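Local structure of polysaccharide deacetylase (Streptococcus pyogenes, 6DQ3) at residues 55-58 with 59-63. The protein removes N-acetyl groups from the cell wall linkage unit of streptococcal rhamnopolysaccharides, as a zinc-dependent deacetylase of the carbohydrate esterase 4 family. Numbering follows the deposited sequence.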
loop_
_atom_site.group_PDB
_atom_site.type_symbol
_atom_site.label_atom_id
_atom_site.label_comp_id
_atom_site.label_asym_id
_atom_site.label_seq_id
_atom_site.Cartn_x
_atom_site.Cartn_y
_atom_site.Cartn_z
ATOM N N GLU A 55 2.898 10.132 -4.563
ATOM C CA GLU A 55 3.569 11.398 -4.834
ATOM C C GLU A 55 3.219 12.451 -3.787
ATOM O O GLU A 55 4.076 13.251 -3.388
ATOM C CB GLU A 55 3.193 11.880 -6.235
ATOM C CG GLU A 55 3.829 11.104 -7.396
ATOM C CD GLU A 55 3.158 9.771 -7.717
ATOM O OE1 GLU A 55 2.031 9.507 -7.244
ATOM O OE2 GLU A 55 3.768 8.978 -8.464
ATOM N N GLU A 56 1.966 12.468 -3.329
ATOM C CA GLU A 56 1.547 13.461 -2.348
ATOM C C GLU A 56 2.132 13.159 -0.975
ATOM O O GLU A 56 2.512 14.080 -0.240
ATOM C CB GLU A 56 0.023 13.515 -2.299
ATOM C CG GLU A 56 -0.593 14.148 -3.542
ATOM C CD GLU A 56 -2.111 14.057 -3.561
ATOM O OE1 GLU A 56 -2.651 13.003 -3.167
ATOM O OE2 GLU A 56 -2.758 15.039 -3.974
ATOM N N VAL A 57 2.228 11.880 -0.617
ATOM C CA VAL A 57 2.868 11.512 0.644
ATOM C C VAL A 57 4.312 11.998 0.659
ATOM O O VAL A 57 4.781 12.584 1.645
ATOM C CB VAL A 57 2.783 9.992 0.865
ATOM C CG1 VAL A 57 3.618 9.589 2.063
ATOM C CG2 VAL A 57 1.330 9.563 1.034
ATOM N N TYR A 58 5.041 11.753 -0.430
ATOM C CA TYR A 58 6.437 12.179 -0.499
ATOM C C TYR A 58 6.554 13.692 -0.378
ATOM O O TYR A 58 7.380 14.205 0.386
ATOM C CB TYR A 58 7.073 11.706 -1.803
ATOM C CG TYR A 58 8.524 12.115 -1.951
ATOM C CD1 TYR A 58 9.498 11.596 -1.109
ATOM C CD2 TYR A 58 8.918 13.015 -2.935
ATOM C CE1 TYR A 58 10.830 11.966 -1.234
ATOM C CE2 TYR A 58 10.255 13.390 -3.069
ATOM C CZ TYR A 58 11.201 12.859 -2.216
ATOM O OH TYR A 58 12.526 13.221 -2.341
ATOM N N ARG A 59 5.749 14.427 -1.149
ATOM C CA ARG A 59 5.776 15.881 -1.057
ATOM C C ARG A 59 5.477 16.337 0.364
ATOM O O ARG A 59 6.165 17.208 0.910
ATOM C CB ARG A 59 4.775 16.494 -2.037
ATOM C CG ARG A 59 5.350 16.768 -3.415
ATOM C CD ARG A 59 4.501 17.768 -4.185
ATOM N NE ARG A 59 3.192 17.233 -4.550
ATOM C CZ ARG A 59 2.955 16.508 -5.640
ATOM N NH1 ARG A 59 3.944 16.218 -6.475
ATOM N NH2 ARG A 59 1.729 16.070 -5.889
ATOM N N ALA A 60 4.455 15.747 0.987
ATOM C CA ALA A 60 4.046 16.187 2.315
ATOM C C ALA A 60 5.157 15.961 3.332
ATOM O O ALA A 60 5.464 16.845 4.140
ATOM C CB ALA A 60 2.775 15.457 2.746
ATOM N N LEU A 61 5.760 14.770 3.322
ATOM C CA LEU A 61 6.807 14.466 4.290
ATOM C C LEU A 61 8.086 15.237 3.997
ATOM O O LEU A 61 8.804 15.614 4.930
ATOM C CB LEU A 61 7.070 12.960 4.305
ATOM C CG LEU A 61 5.923 12.114 4.863
ATOM C CD1 LEU A 61 6.169 10.630 4.647
ATOM C CD2 LEU A 61 5.711 12.406 6.347
ATOM N N SER A 62 8.376 15.493 2.718
ATOM C CA SER A 62 9.604 16.186 2.346
ATOM C C SER A 62 9.527 17.679 2.632
ATOM O O SER A 62 10.533 18.295 2.997
ATOM C CB SER A 62 9.900 15.972 0.861
ATOM O OG SER A 62 10.229 14.628 0.573
ATOM N N ASN A 63 8.359 18.288 2.428
ATOM C CA ASN A 63 8.178 19.715 2.659
ATOM C C ASN A 63 7.535 20.008 4.009
ATOM O O ASN A 63 7.437 21.179 4.393
ATOM C CB ASN A 63 7.323 20.327 1.540
ATOM C CG ASN A 63 7.928 20.122 0.162
ATOM O OD1 ASN A 63 9.144 20.172 -0.012
ATOM N ND2 ASN A 63 7.074 19.879 -0.827
HETATM O O HOH W 1 12.894 14.264 0.836
#
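Ser62 reaches back one turn of helix to Tyr58 and meets both its carbonyl and its ring. The hydroxyl donates from OG to Tyr58 O at 2.9 Å, standing above the carbonyl plane, while Ser62 N binds the same oxygen at 2.8 Å from the opposite face. Two donors from one residue thus grip this acceptor. The hydroxyl also lies over one face of the Tyr58 ring, nearer the ring's periphery than its centre, and Ser62 OG comes within 3.3 Å of Tyr58 CE1. CG of Tyr58, anti to the backbone N (chi1 180°), sits beside the carbonyl carbon, which brings the ring next to the carbonyl that Ser62 grips. A water donates to Ser62 OG at 2.7 Å and makes a weak, longer bond with Tyr58 OH, so the link between the two side chains is loose. These residues belong to helix 54-63, the connection in a beta-alpha-beta unit between the parallel neighbours 50-51 and 71-77 of the deacetylase sheet. Regular i to i+4 backbone bonds hold the turns, among them Leu61 N to Val57 O at 2.9 Å. On the buried side the side chains of Val57 and Leu61 run alongside each other, CG1 of Val57 touching CD1 of Leu61 at 3.8 Å; Leu192 and Leu52 pack on Val57, and Ile9 and Leu207 on Leu61. Arg59, bent at chi3 (-68°), folds back along the exposed side so that one guanidinium face sits over Glu55 O, while NH2 approaches Glu56 CG at 3.8 Å. The Glu56 carboxylate, its plane 80° from the guanidinium, is not in contact with those nitrogens: OE2 is hydrogen-bonded to Tyr50 OH, and OE1 to Ser53 N, with a salt bridge to Lys97.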